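Local atomic coordinates of ribokinase, putative (Burkholderia thailandensis, PDB entry 3B1N), a protein that acts as a pfkB-family nucleoside kinase, probably transferring the terminal phosphate of ATP to the ribose 5'-hydroxyl of its nucleoside substrate. Residues Leu70-Ala75 against Val92-Asp97; Glu184-Ile189 against Ser212-Leu217; Gln236-Arg241 against Ala272-Ser277; Val245-Gly250 against Ala285-Gln290. All blocks are in the same frame, centred on the assembly; numbering follows the deposited sequence. Where two conformers were deposited one is given.

In the fold
Interactions 1, 2 and 3 all reach the mixed nine-stranded sheet of this Rossmann-like kinase. Interaction 1 joins strands 64-71 and 88-95 at one margin; interaction 3 lies at the other, where strand 233-237 ends against helix 269-284, the two centres about 36 Å apart. Interaction 2 links neighbouring strands 188-192 and 216-220, about 20 Å from interaction 3 between centres. Along the chain, interactions 1 and 2 close before the later two open, whereas interactions 3 and 4 alternate their segments, with centres about 17 Å apart. This last pair brings helix 269-284, through Ser277, and the loop after it near the ligands: interaction 3 touches the ADP ribose, and interaction 4 lies close to ADP and the nucleoside analogue.

Interaction 1. Residues Leu70-Ala75 against Val92-Asp97; sequences LGAVDA and VRVLPD
The flat groups where Leu70 and Gly71 meet Arg93 to Leu95 are peptide units, no aromatic ring taking part; Leu70 and Val94 send their side chains to one face of the sheet, while Leu95 sends its own to the other. The pairing is that of two parallel strands, 64-71 and 88-95, joined by helix 76-85 in a beta-alpha-beta crossover, the recurring unit of this Rossmann-like fold. Strand 88-95 is the outermost on this margin within the chain. Three nearly straight hydrogen bonds hold the strands together. Leu70 N donates to Arg93 O at 2.9 Å, and Leu95 N returns to Leu70 O at 2.8 Å. The third runs from Ala72 N to Leu95 O at 2.8 Å and carries the pairing past the strand end into the turn. On the face of Leu70 and Val94 the packing is aliphatic and continues into the crossover helix, whose Leu79 touches both residues and whose Met82 touches Val92. Leu70 meets Val92 through its CD1, 3.7 Å from Val92 CG1. Val94 sets CG1 anti to its own backbone N (chi1 179°), which turns this methyl toward the turn, 3.6 Å from Ala72 CA. Beyond the strands, Asp74 is fixed by a salt bridge to Arg44 and a hydrogen bond to Ser100. The same Val94 CG1 also reaches Ala75, lying 4.2 Å from its CB.

Interaction 2. Residues Glu184-Ile189 against Ser212-Leu217; sequences ELATYI and SRVQAL. With NA (sodium ion), chain H.
Main-chain oxygens of Glu184, Ala186 and Arg213 converge on a sodium ion, which ties the end of helix 176-185 to the loop before strand 216-220. The distances to sodium are 2.4 Å from Glu184 O, 2.3 Å from Ala186 O and 2.2 Å from Arg213 O; a water and Ile183 O complete five ligands. All the protein ligands are carbonyls, so the ion probably offsets the negative ends of peptide dipoles gathered where the helix stops, and Val214 CG1 lies beside it. Two backbone hydrogen bonds continue the junction into parallel sheet pairing. Gln215 N donates to Thr187 O at 2.8 Å with a bent angle of 146°, and Ile189 N donates to Ala216 O at 3.1 Å. Ala216 N, by contrast, is buried and has no partner in the model. The remaining contacts are mainly apolar. Thr187 and Gln215 run side by side: CG2 of Thr187, placed anti to its backbone N, rests 3.6 Å from Gln215 CD and also sits over one face of the Tyr188 ring, toward its rim. That leaves Thr187 OG1 beside its own N, and it bonds to Phe163 N. The Tyr188 ring and the Gln215 amide stand 77° apart, and Tyr188 CD2 approaches Ala216 CB at 4.0 Å. Opposite charges on Glu184 and Arg213 are near but beyond salt-bridge range; Arg213 bonds instead to Glu209 O and makes a cation-pi contact with Trp205. Strand 188-192 is thus flanked by strand 163-165 and strand 216-220, the latter pairing onward with strand 226-230, while Leu185 packs on helix 146-158.

Interaction 3. Residues Gln236-Arg241 against Ala272-Ser277; sequences QIPAVR and AGRLAS. With ADP (adenosine-5'-diphosphate), chain G.
Ser277 holds its OG anti to the backbone N (chi1 -177°), directing the hydroxyl to Pro238 O, while Arg274, extended from CG to NE, carries its guanidinium alongside Pro238. This is strand-end to helix packing in the ADP pocket of the pfkB fold: the chain leaving edge strand 233-237 lies across helix 269-284. The serine donates to Pro238 O at 2.7 Å and in turn accepts from the ADP O2' at 3.3 Å, a two-bond link from the ribose to the backbone. Pro238 CD sits 3.6 Å above one face of the guanidinium, offset toward its rim. Arg274 NH1 is bonded to Ala270 O one turn back, and Phe303 and Phe307 of helix 296-307 pack on the same side chain. Gly273 allows a close approach of Ile237, whose CG2 comes to 3.3 Å from Gly273 O and whose CD1 lies over the glycine CA. Nearer the adenine, Val240 O is 3.2 Å from C2 of ADP. One water joins the parts, accepting from Val240 N at 2.9 Å, donating to Ser277 O at 2.8 Å, and hydrogen-bonded to the ADP O2'.

Interaction 4. Residues Val245-Gly250 against Ala285-Gln290; sequences VIDPTG and AHQGPQ
Two irregular loops run alongside, Asp247 facing Gln287 and Gly250 facing Pro289 with CA atoms 4.6 Å apart, and Gly250 takes a positive phi of 98° at the N-cap of helix 251-264. Asp247 is the main polar link. With CG anti to its backbone N, it extends OD2 to Gly288 N at 2.9 Å, met on the anti side near the carboxylate plane. Its OD1 takes Thr249 OG1 on the syn side at 2.8 Å and Thr249 N from above the plane at 3.0 Å, the latter bond defining an Asx turn. The Gln287 amide lies nearly parallel to the carboxylate, 11° apart, although Gln287 NE2, 3.2 Å from Asp247 OD2, is not aligned for a hydrogen bond. Ile246 packs across Gln287, its CG1 3.4 Å from Ala285 O. At the other end Pro289 CB approaches Thr249 O at 3.7 Å, and one water donates to Gly250 O and Pro289 O. Lys283 NZ bonds to Asp247 O and Gly288 O, a cationic bridge between the loops. Three donors gripping a buried carboxylate would probably stabilise its negative charge and fix the Asp247-Thr249 turn leading into helix 251-264, where DPTGCGD resembles the anion-hole motif of pfkB kinases.

Interaction 1. Residues Leu70-Ala75 against Val92-Asp97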
loop_
_atom_site.group_PDB
_atom_site.type_symbol
_atom_site.label_atom_id
_atom_site.label_comp_id
_atom_site.label_asym_id
_atom_site.label_seq_id
_atom_site.Cartn_x
_atom_site.Cartn_y
_atom_site.Cartn_z
ATOM N N LEU B 70 -15.671 -17.725 1.345
ATOM C CA LEU B 70 -14.439 -17.864 2.152
ATOM C C LEU B 70 -13.659 -19.103 1.695
ATOM O O LEU B 70 -14.202 -19.951 0.956
ATOM C CB LEU B 70 -14.747 -18.027 3.647
ATOM C CG LEU B 70 -15.162 -16.711 4.321
ATOM C CD1 LEU B 70 -15.745 -17.111 5.716
ATOM C CD2 LEU B 70 -13.946 -15.795 4.455
ATOM N N GLY B 71 -12.389 -19.177 2.080
ATOM C CA GLY B 71 -11.550 -20.349 1.694
ATOM C C GLY B 71 -11.357 -21.239 2.912
ATOM O O GLY B 71 -11.024 -20.731 3.979
ATOM N N ALA B 72 -11.543 -22.552 2.775
ATOM C CA ALA B 72 -11.430 -23.458 3.918
ATOM C C ALA B 72 -10.133 -23.421 4.683
ATOM O O ALA B 72 -10.108 -23.730 5.877
ATOM C CB ALA B 72 -11.718 -24.903 3.477
ATOM N N VAL B 73 -9.024 -23.084 4.027
ATOM C CA VAL B 73 -7.756 -23.149 4.708
ATOM C C VAL B 73 -7.759 -22.242 5.913
ATOM O O VAL B 73 -7.165 -22.579 6.938
ATOM C CB VAL B 73 -6.572 -22.781 3.765
ATOM C CG1 VAL B 73 -5.192 -22.706 4.541
ATOM C CG2 VAL B 73 -6.486 -23.771 2.648
ATOM N N ASP B 74 -8.381 -21.055 5.787
ATOM C CA ASP B 74 -8.295 -20.093 6.889
ATOM C C ASP B 74 -9.630 -19.440 7.206
ATOM O O ASP B 74 -9.650 -18.454 7.902
ATOM C CB ASP B 74 -7.206 -19.061 6.610
ATOM C CG ASP B 74 -7.420 -18.328 5.326
ATOM O OD1 ASP B 74 -8.443 -18.580 4.647
ATOM O OD2 ASP B 74 -6.529 -17.491 4.994
ATOM N N ALA B 75 -10.722 -20.074 6.784
ATOM C CA ALA B 75 -12.078 -19.540 7.080
ATOM C C ALA B 75 -12.467 -19.623 8.555
ATOM O O ALA B 75 -13.309 -18.805 8.987
ATOM C CB ALA B 75 -13.118 -20.232 6.278
ATOM N N VAL B 92 -22.944 -17.858 3.474
ATOM C CA VAL B 92 -21.456 -17.819 3.478
ATOM C C VAL B 92 -20.980 -19.206 2.994
ATOM O O VAL B 92 -21.105 -20.209 3.728
ATOM C CB VAL B 92 -20.886 -17.463 4.868
ATOM C CG1 VAL B 92 -19.341 -17.508 4.855
ATOM C CG2 VAL B 92 -21.354 -16.080 5.261
ATOM N N ARG B 93 -20.423 -19.280 1.788
ATOM C CA ARG B 93 -19.982 -20.564 1.231
ATOM C C ARG B 93 -18.480 -20.700 1.425
ATOM O O ARG B 93 -17.744 -19.760 1.147
ATOM C CB ARG B 93 -20.377 -20.702 -0.242
ATOM C CG ARG B 93 -19.791 -21.953 -0.876
ATOM C CD ARG B 93 -20.748 -22.745 -1.717
ATOM N NE ARG B 93 -20.028 -23.695 -2.567
ATOM C CZ ARG B 93 -20.468 -24.055 -3.769
ATOM N NH1 ARG B 93 -19.777 -24.923 -4.524
ATOM N NH2 ARG B 93 -21.615 -23.529 -4.192
ATOM N N VAL B 94 -18.060 -21.835 1.924
ATOM C CA VAL B 94 -16.646 -22.104 2.177
ATOM C C VAL B 94 -16.070 -23.040 1.109
ATOM O O VAL B 94 -16.554 -24.169 0.951
ATOM C CB VAL B 94 -16.462 -22.721 3.555
ATOM C CG1 VAL B 94 -14.979 -23.035 3.801
ATOM C CG2 VAL B 94 -16.961 -21.737 4.622
ATOM N N LEU B 95 -15.030 -22.603 0.401
ATOM C CA LEU B 95 -14.460 -23.439 -0.684
ATOM C C LEU B 95 -13.288 -24.261 -0.213
ATOM O O LEU B 95 -12.350 -23.760 0.414
ATOM C CB LEU B 95 -13.983 -22.560 -1.831
ATOM C CG LEU B 95 -14.930 -21.478 -2.310
ATOM C CD1 LEU B 95 -14.252 -20.654 -3.439
ATOM C CD2 LEU B 95 -16.244 -22.093 -2.755
ATOM N N PRO B 96 -13.287 -25.571 -0.521
ATOM C CA PRO B 96 -12.221 -26.434 -0.004
ATOM C C PRO B 96 -10.873 -26.102 -0.572
ATOM O O PRO B 96 -10.771 -25.608 -1.696
ATOM C CB PRO B 96 -12.634 -27.862 -0.474
ATOM C CG PRO B 96 -14.036 -27.754 -0.729
ATOM C CD PRO B 96 -14.399 -26.335 -1.100
ATOM N N ASP B 97 -9.843 -26.306 0.259
ATOM C CA ASP B 97 -8.444 -26.199 -0.199
ATOM C C ASP B 97 -8.117 -24.853 -0.851
ATOM O O ASP B 97 -7.296 -24.745 -1.798
ATOM C CB ASP B 97 -8.095 -27.379 -1.151
ATOM C CG ASP B 97 -6.609 -27.492 -1.408
ATOM O OD1 ASP B 97 -6.201 -27.658 -2.595
ATOM O OD2 ASP B 97 -5.848 -27.381 -0.424
#

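Interaction 2. Residues Glu184-Ile189 against Ser212-Leu217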
loop_
_atom_site.group_PDB
_atom_site.type_symbol
_atom_site.label_atom_id
_atom_site.label_comp_id
_atom_site.label_asym_id
_atom_site.label_seq_id
_atom_site.Cartn_x
_atom_site.Cartn_y
_atom_site.Cartn_z
ATOM N N GLU B 184 -28.890 1.397 -13.846
ATOM C CA GLU B 184 -30.300 1.267 -14.261
ATOM C C GLU B 184 -31.092 0.296 -13.348
ATOM O O GLU B 184 -32.156 0.630 -12.828
ATOM C CB GLU B 184 -30.418 0.867 -15.754
ATOM C CG GLU B 184 -30.124 2.034 -16.740
ATOM C CD GLU B 184 -29.650 1.553 -18.108
ATOM O OE1 GLU B 184 -29.262 2.410 -18.962
ATOM O OE2 GLU B 184 -29.655 0.308 -18.332
ATOM N N LEU B 185 -30.528 -0.866 -13.061
ATOM C CA LEU B 185 -31.158 -1.866 -12.216
ATOM C C LEU B 185 -31.237 -1.479 -10.730
ATOM O O LEU B 185 -32.162 -1.878 -10.030
ATOM C CB LEU B 185 -30.403 -3.194 -12.324
ATOM C CG LEU B 185 -30.345 -3.869 -13.711
ATOM C CD1 LEU B 185 -29.452 -5.088 -13.620
ATOM C CD2 LEU B 185 -31.750 -4.232 -14.271
ATOM N N ALA B 186 -30.238 -0.739 -10.249
ATOM C CA ALA B 186 -30.130 -0.471 -8.807
ATOM C C ALA B 186 -31.256 0.417 -8.279
ATOM O O ALA B 186 -31.700 1.333 -8.971
ATOM C CB ALA B 186 -28.777 0.203 -8.499
ATOM N N THR B 187 -31.657 0.211 -7.031
ATOM C CA THR B 187 -32.612 1.124 -6.373
ATOM C C THR B 187 -31.885 2.352 -5.819
ATOM O O THR B 187 -32.390 3.461 -5.856
ATOM C CB THR B 187 -33.317 0.441 -5.199
ATOM O OG1 THR B 187 -33.653 -0.919 -5.536
ATOM C CG2 THR B 187 -34.529 1.278 -4.757
ATOM N N TYR B 188 -30.695 2.133 -5.247
ATOM C CA TYR B 188 -29.913 3.239 -4.719
ATOM C C TYR B 188 -28.452 3.028 -5.119
ATOM O O TYR B 188 -28.064 1.888 -5.390
ATOM C CB TYR B 188 -30.000 3.322 -3.165
ATOM C CG TYR B 188 -31.329 2.913 -2.555
ATOM C CD1 TYR B 188 -31.579 1.602 -2.184
ATOM C CD2 TYR B 188 -32.352 3.863 -2.367
ATOM C CE1 TYR B 188 -32.771 1.234 -1.607
ATOM C CE2 TYR B 188 -33.572 3.489 -1.818
ATOM C CZ TYR B 188 -33.756 2.180 -1.431
ATOM O OH TYR B 188 -34.955 1.779 -0.854
ATOM N N ILE B 189 -27.674 4.102 -5.158
ATOM C CA ILE B 189 -26.217 3.939 -5.315
ATOM C C ILE B 189 -25.529 4.665 -4.160
ATOM O O ILE B 189 -25.907 5.772 -3.775
ATOM C CB ILE B 189 -25.718 4.349 -6.755
ATOM C CG1 ILE B 189 -24.215 4.110 -6.944
ATOM C CG2 ILE B 189 -26.113 5.797 -7.132
ATOM C CD1 ILE B 189 -23.755 4.344 -8.370
ATOM N N SER B 212 -31.196 10.509 -11.794
ATOM C CA SER B 212 -32.489 10.256 -12.442
ATOM C C SER B 212 -32.794 8.772 -12.593
ATOM O O SER B 212 -33.948 8.415 -12.801
ATOM C CB SER B 212 -32.577 10.974 -13.790
ATOM O OG SER B 212 -31.835 10.294 -14.788
ATOM N N ARG B 213 -31.779 7.907 -12.465
ATOM C CA ARG B 213 -31.954 6.457 -12.650
ATOM C C ARG B 213 -32.031 5.621 -11.368
ATOM O O ARG B 213 -32.089 4.383 -11.435
ATOM C CB ARG B 213 -30.879 5.927 -13.593
ATOM C CG ARG B 213 -30.932 6.615 -14.976
ATOM C CD ARG B 213 -29.773 6.135 -15.799
ATOM N NE ARG B 213 -29.950 6.389 -17.235
ATOM C CZ ARG B 213 -29.840 7.580 -17.815
ATOM N NH1 ARG B 213 -29.997 7.667 -19.132
ATOM N NH2 ARG B 213 -29.589 8.674 -17.104
ATOM N N VAL B 214 -32.004 6.295 -10.223
ATOM C CA VAL B 214 -32.126 5.642 -8.923
ATOM C C VAL B 214 -33.057 6.427 -8.017
ATOM O O VAL B 214 -33.355 7.602 -8.266
ATOM C CB VAL B 214 -30.735 5.511 -8.207
ATOM C CG1 VAL B 214 -29.842 4.454 -8.920
ATOM C CG2 VAL B 214 -30.026 6.895 -8.083
ATOM N N GLN B 215 -33.505 5.789 -6.953
ATOM C CA GLN B 215 -34.267 6.480 -5.922
ATOM C C GLN B 215 -33.418 7.424 -5.069
ATOM O O GLN B 215 -33.912 8.461 -4.602
ATOM C CB GLN B 215 -35.045 5.498 -5.052
ATOM C CG GLN B 215 -36.173 4.812 -5.847
ATOM C CD GLN B 215 -37.012 3.880 -4.994
ATOM O OE1 GLN B 215 -37.044 4.006 -3.763
ATOM N NE2 GLN B 215 -37.699 2.918 -5.650
ATOM N N ALA B 216 -32.151 7.053 -4.825
ATOM C CA ALA B 216 -31.277 7.967 -4.085
ATOM C C ALA B 216 -29.850 7.717 -4.532
ATOM O O ALA B 216 -29.485 6.566 -4.796
ATOM C CB ALA B 216 -31.380 7.778 -2.545
ATOM N N LEU B 217 -29.099 8.800 -4.655
ATOM C CA LEU B 217 -27.650 8.777 -4.954
ATOM C C LEU B 217 -26.984 9.346 -3.722
ATOM O O LEU B 217 -27.164 10.510 -3.355
ATOM C CB LEU B 217 -27.332 9.648 -6.167
ATOM C CG LEU B 217 -25.873 10.050 -6.463
ATOM C CD1 LEU B 217 -24.954 8.822 -6.569
ATOM C CD2 LEU B 217 -25.762 10.922 -7.713
HETATM NA NA NA H . -31.808 2.213 -11.097
HETATM O O HOH W 1 -34.260 2.159 -10.803
#

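Interaction 3. Residues Gln236-Arg241 against Ala272-Ser277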
loop_
_atom_site.group_PDB
_atom_site.type_symbol
_atom_site.label_atom_id
_atom_site.label_comp_id
_atom_site.label_asym_id
_atom_site.label_seq_id
_atom_site.Cartn_x
_atom_site.Cartn_y
_atom_site.Cartn_z
ATOM N N GLN B 236 -28.123 17.331 3.030
ATOM C CA GLN B 236 -26.737 17.541 3.384
ATOM C C GLN B 236 -26.552 16.933 4.769
ATOM O O GLN B 236 -27.028 17.466 5.786
ATOM C CB GLN B 236 -26.411 19.027 3.428
ATOM C CG GLN B 236 -26.661 19.766 2.105
ATOM C CD GLN B 236 -25.663 19.395 1.025
ATOM O OE1 GLN B 236 -25.995 19.368 -0.168
ATOM N NE2 GLN B 236 -24.442 19.080 1.428
ATOM N N ILE B 237 -25.859 15.797 4.835
ATOM C CA ILE B 237 -25.731 15.085 6.078
ATOM C C ILE B 237 -24.429 15.526 6.742
ATOM O O ILE B 237 -23.357 15.387 6.130
ATOM C CB ILE B 237 -25.618 13.554 5.798
ATOM C CG1 ILE B 237 -26.811 13.033 4.967
ATOM C CG2 ILE B 237 -25.418 12.757 7.132
ATOM C CD1 ILE B 237 -28.195 13.265 5.669
ATOM N N PRO B 238 -24.498 16.018 7.975
ATOM C CA PRO B 238 -23.249 16.410 8.648
ATOM C C PRO B 238 -22.458 15.226 9.120
ATOM O O PRO B 238 -23.048 14.199 9.488
ATOM C CB PRO B 238 -23.720 17.206 9.878
ATOM C CG PRO B 238 -25.197 16.945 9.999
ATOM C CD PRO B 238 -25.714 16.243 8.786
ATOM N N ALA B 239 -21.139 15.388 9.197
ATOM C CA ALA B 239 -20.346 14.444 9.956
ATOM C C ALA B 239 -20.609 14.537 11.447
ATOM O O ALA B 239 -21.012 15.593 11.957
ATOM C CB ALA B 239 -18.832 14.670 9.681
ATOM N N VAL B 240 -20.363 13.452 12.157
ATOM C CA VAL B 240 -20.312 13.454 13.611
ATOM C C VAL B 240 -18.844 13.595 13.986
ATOM O O VAL B 240 -18.015 12.851 13.470
ATOM C CB VAL B 240 -20.919 12.148 14.212
ATOM C CG1 VAL B 240 -20.807 12.076 15.719
ATOM C CG2 VAL B 240 -22.383 12.094 13.879
ATOM N N ARG B 241 -18.529 14.545 14.865
ATOM C CA ARG B 241 -17.135 14.688 15.340
ATOM C C ARG B 241 -16.634 13.400 15.940
ATOM O O ARG B 241 -17.229 12.855 16.866
ATOM C CB ARG B 241 -17.045 15.837 16.379
ATOM C CG ARG B 241 -15.625 16.171 16.817
ATOM C CD ARG B 241 -15.457 17.666 17.060
ATOM N NE ARG B 241 -14.352 18.184 16.244
ATOM C CZ ARG B 241 -14.481 18.705 15.017
ATOM N NH1 ARG B 241 -13.405 19.135 14.357
ATOM N NH2 ARG B 241 -15.677 18.805 14.440
ATOM N N ALA B 272 -31.805 8.643 8.306
ATOM C CA ALA B 272 -31.033 7.461 7.886
ATOM C C ALA B 272 -29.608 7.924 7.640
ATOM O O ALA B 272 -28.661 7.234 8.020
ATOM C CB ALA B 272 -31.603 6.864 6.606
ATOM N N GLY B 273 -29.479 9.062 6.980
ATOM C CA GLY B 273 -28.134 9.624 6.687
ATOM C C GLY B 273 -27.390 9.931 7.968
ATOM O O GLY B 273 -26.189 9.645 8.056
ATOM N N ARG B 274 -28.066 10.522 8.966
ATOM C CA ARG B 274 -27.351 10.882 10.181
ATOM C C ARG B 274 -26.933 9.636 10.957
ATOM O O ARG B 274 -25.862 9.611 11.578
ATOM C CB ARG B 274 -28.226 11.825 11.032
ATOM C CG ARG B 274 -28.189 13.220 10.474
ATOM C CD ARG B 274 -29.241 14.086 11.167
ATOM N NE ARG B 274 -29.053 15.500 10.765
ATOM C CZ ARG B 274 -29.363 15.989 9.566
ATOM N NH1 ARG B 274 -29.857 15.229 8.582
ATOM N NH2 ARG B 274 -29.154 17.306 9.332
ATOM N N LEU B 275 -27.764 8.577 10.921
ATOM C CA LEU B 275 -27.367 7.351 11.592
ATOM C C LEU B 275 -26.112 6.761 10.912
ATOM O O LEU B 275 -25.210 6.323 11.624
ATOM C CB LEU B 275 -28.544 6.333 11.604
ATOM C CG LEU B 275 -28.184 5.012 12.274
ATOM C CD1 LEU B 275 -27.905 5.170 13.776
ATOM C CD2 LEU B 275 -29.371 4.018 12.083
ATOM N N ALA B 276 -26.128 6.725 9.586
ATOM C CA ALA B 276 -24.994 6.234 8.784
ATOM C C ALA B 276 -23.733 7.040 9.166
ATOM O O ALA B 276 -22.656 6.477 9.390
ATOM C CB ALA B 276 -25.330 6.405 7.330
ATOM N N SER B 277 -23.870 8.364 9.201
ATOM C CA SER B 277 -22.777 9.292 9.526
ATOM C C SER B 277 -22.232 9.006 10.926
ATOM O O SER B 277 -20.992 8.904 11.138
ATOM C CB SER B 277 -23.331 10.695 9.436
ATOM O OG SER B 277 -22.260 11.593 9.679
HETATM P PB ADP G . -15.053 5.342 2.416
HETATM O O1B ADP G . -14.009 5.963 1.501
HETATM O O2B ADP G . -16.053 4.585 1.597
HETATM O O3B ADP G . -14.652 4.566 3.621
HETATM P PA ADP G . -15.668 8.043 3.569
HETATM O O1A ADP G . -14.176 8.283 3.840
HETATM O O2A ADP G . -16.415 8.983 2.673
HETATM O O3A ADP G . -15.968 6.621 2.948
HETATM O "O5'" ADP G . -16.243 7.979 5.021
HETATM C "C5'" ADP G . -17.609 7.566 5.142
HETATM C "C4'" ADP G . -18.352 8.274 6.266
HETATM O "O4'" ADP G . -17.696 7.988 7.520
HETATM C "C3'" ADP G . -18.358 9.818 6.147
HETATM O "O3'" ADP G . -19.393 10.269 5.260
HETATM C "C2'" ADP G . -18.469 10.209 7.598
HETATM O "O2'" ADP G . -19.851 10.159 8.015
HETATM C "C1'" ADP G . -17.706 9.149 8.342
HETATM N N9 ADP G . -16.292 9.589 8.500
HETATM C C8 ADP G . -15.210 9.359 7.688
HETATM N N7 ADP G . -14.104 10.000 8.188
HETATM C C5 ADP G . -14.500 10.686 9.250
HETATM C C6 ADP G . -13.852 11.591 10.197
HETATM N N6 ADP G . -12.525 11.848 10.028
HETATM N N1 ADP G . -14.575 12.112 11.171
HETATM C C2 ADP G . -15.895 11.847 11.324
HETATM N N3 ADP G . -16.542 11.009 10.504
HETATM C C4 ADP G . -15.926 10.441 9.469
HETATM O O HOH W 2 -19.455 11.147 10.572
#

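Interaction 4. Residues Val245-Gly250 against Ala285-Gln290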
loop_
_atom_site.group_PDB
_atom_site.type_symbol
_atom_site.label_atom_id
_atom_site.label_comp_id
_atom_site.label_asym_id
_atom_site.label_seq_id
_atom_site.Cartn_x
_atom_site.Cartn_y
_atom_site.Cartn_z
ATOM N N VAL B 245 -9.296 9.914 15.718
ATOM C CA VAL B 245 -9.111 9.287 14.409
ATOM C C VAL B 245 -7.968 8.300 14.464
ATOM O O VAL B 245 -6.763 8.667 14.538
ATOM C CB VAL B 245 -8.842 10.330 13.287
ATOM C CG1 VAL B 245 -8.545 9.641 11.936
ATOM C CG2 VAL B 245 -10.061 11.329 13.174
ATOM N N ILE B 246 -8.333 7.040 14.427
ATOM C CA ILE B 246 -7.358 5.948 14.484
ATOM C C ILE B 246 -7.191 5.302 13.114
ATOM O O ILE B 246 -6.048 5.133 12.615
ATOM C CB ILE B 246 -7.789 4.923 15.544
ATOM C CG1 ILE B 246 -7.844 5.580 16.935
ATOM C CG2 ILE B 246 -6.880 3.737 15.549
ATOM C CD1 ILE B 246 -6.462 6.098 17.422
ATOM N N ASP B 247 -8.306 4.937 12.465
ATOM C CA ASP B 247 -8.215 4.154 11.234
ATOM C C ASP B 247 -9.475 4.366 10.407
ATOM O O ASP B 247 -10.563 3.967 10.854
ATOM C CB ASP B 247 -8.135 2.655 11.578
ATOM C CG ASP B 247 -7.998 1.769 10.342
ATOM O OD1 ASP B 247 -7.837 2.276 9.200
ATOM O OD2 ASP B 247 -8.054 0.549 10.537
ATOM N N PRO B 248 -9.363 5.004 9.256
ATOM C CA PRO B 248 -10.591 5.198 8.445
ATOM C C PRO B 248 -11.055 3.975 7.666
ATOM O O PRO B 248 -12.137 4.053 7.038
ATOM C CB PRO B 248 -10.225 6.284 7.444
ATOM C CG PRO B 248 -8.783 6.510 7.570
ATOM C CD PRO B 248 -8.195 5.773 8.749
ATOM N N THR B 249 -10.285 2.894 7.642
ATOM C CA THR B 249 -10.652 1.739 6.843
ATOM C C THR B 249 -11.998 1.176 7.314
ATOM O O THR B 249 -12.143 0.807 8.466
ATOM C CB THR B 249 -9.642 0.583 7.013
ATOM O OG1 THR B 249 -8.365 1.097 6.698
ATOM C CG2 THR B 249 -9.946 -0.551 6.031
ATOM N N GLY B 250 -12.964 1.176 6.380
ATOM C CA GLY B 250 -14.271 0.600 6.663
ATOM C C GLY B 250 -15.259 1.679 7.051
ATOM O O GLY B 250 -16.373 1.340 7.401
ATOM N N ALA B 285 -12.791 5.670 15.321
ATOM C CA ALA B 285 -12.130 5.765 16.626
ATOM C C ALA B 285 -11.378 4.494 17.048
ATOM O O ALA B 285 -10.779 4.451 18.144
ATOM C CB ALA B 285 -13.126 6.198 17.704
ATOM N N HIS B 286 -11.392 3.454 16.196
ATOM C CA HIS B 286 -10.767 2.193 16.546
ATOM C C HIS B 286 -10.085 1.600 15.324
ATOM O O HIS B 286 -10.457 1.898 14.185
ATOM C CB HIS B 286 -11.787 1.209 17.140
ATOM C CG HIS B 286 -12.534 1.765 18.302
ATOM N ND1 HIS B 286 -12.095 1.632 19.605
ATOM C CD2 HIS B 286 -13.656 2.527 18.347
ATOM C CE1 HIS B 286 -12.930 2.283 20.404
ATOM N NE2 HIS B 286 -13.898 2.812 19.669
ATOM N N GLN B 287 -9.097 0.745 15.570
ATOM C CA GLN B 287 -8.248 0.178 14.529
ATOM C C GLN B 287 -8.955 -1.019 13.954
ATOM O O GLN B 287 -9.279 -1.928 14.729
ATOM C CB GLN B 287 -6.953 -0.316 15.214
ATOM C CG GLN B 287 -5.992 -1.018 14.294
ATOM C CD GLN B 287 -5.598 -0.151 13.151
ATOM O OE1 GLN B 287 -5.373 1.057 13.329
ATOM N NE2 GLN B 287 -5.531 -0.734 11.947
ATOM N N GLY B 288 -9.130 -1.072 12.636
ATOM C CA GLY B 288 -9.761 -2.234 12.024
ATOM C C GLY B 288 -11.149 -1.774 11.596
ATOM O O GLY B 288 -11.733 -0.874 12.218
ATOM N N PRO B 289 -11.732 -2.417 10.586
ATOM C CA PRO B 289 -13.101 -2.038 10.182
ATOM C C PRO B 289 -14.180 -2.496 11.162
ATOM O O PRO B 289 -15.274 -1.926 11.091
ATOM C CB PRO B 289 -13.274 -2.703 8.802
ATOM C CG PRO B 289 -12.184 -3.709 8.715
ATOM C CD PRO B 289 -11.071 -3.324 9.615
ATOM N N GLN B 290 -13.911 -3.477 12.044
ATOM C CA GLN B 290 -14.982 -4.026 12.888
ATOM C C GLN B 290 -14.640 -4.069 14.378
ATOM O O GLN B 290 -15.303 -4.771 15.141
ATOM C CB GLN B 290 -15.370 -5.435 12.419
ATOM C CG GLN B 290 -15.855 -5.556 10.965
ATOM C CD GLN B 290 -16.035 -7.028 10.570
ATOM O OE1 GLN B 290 -16.371 -7.880 11.442
ATOM N NE2 GLN B 290 -15.935 -7.324 9.284
HETATM O O HOH W 3 -16.704 -1.073 8.876
#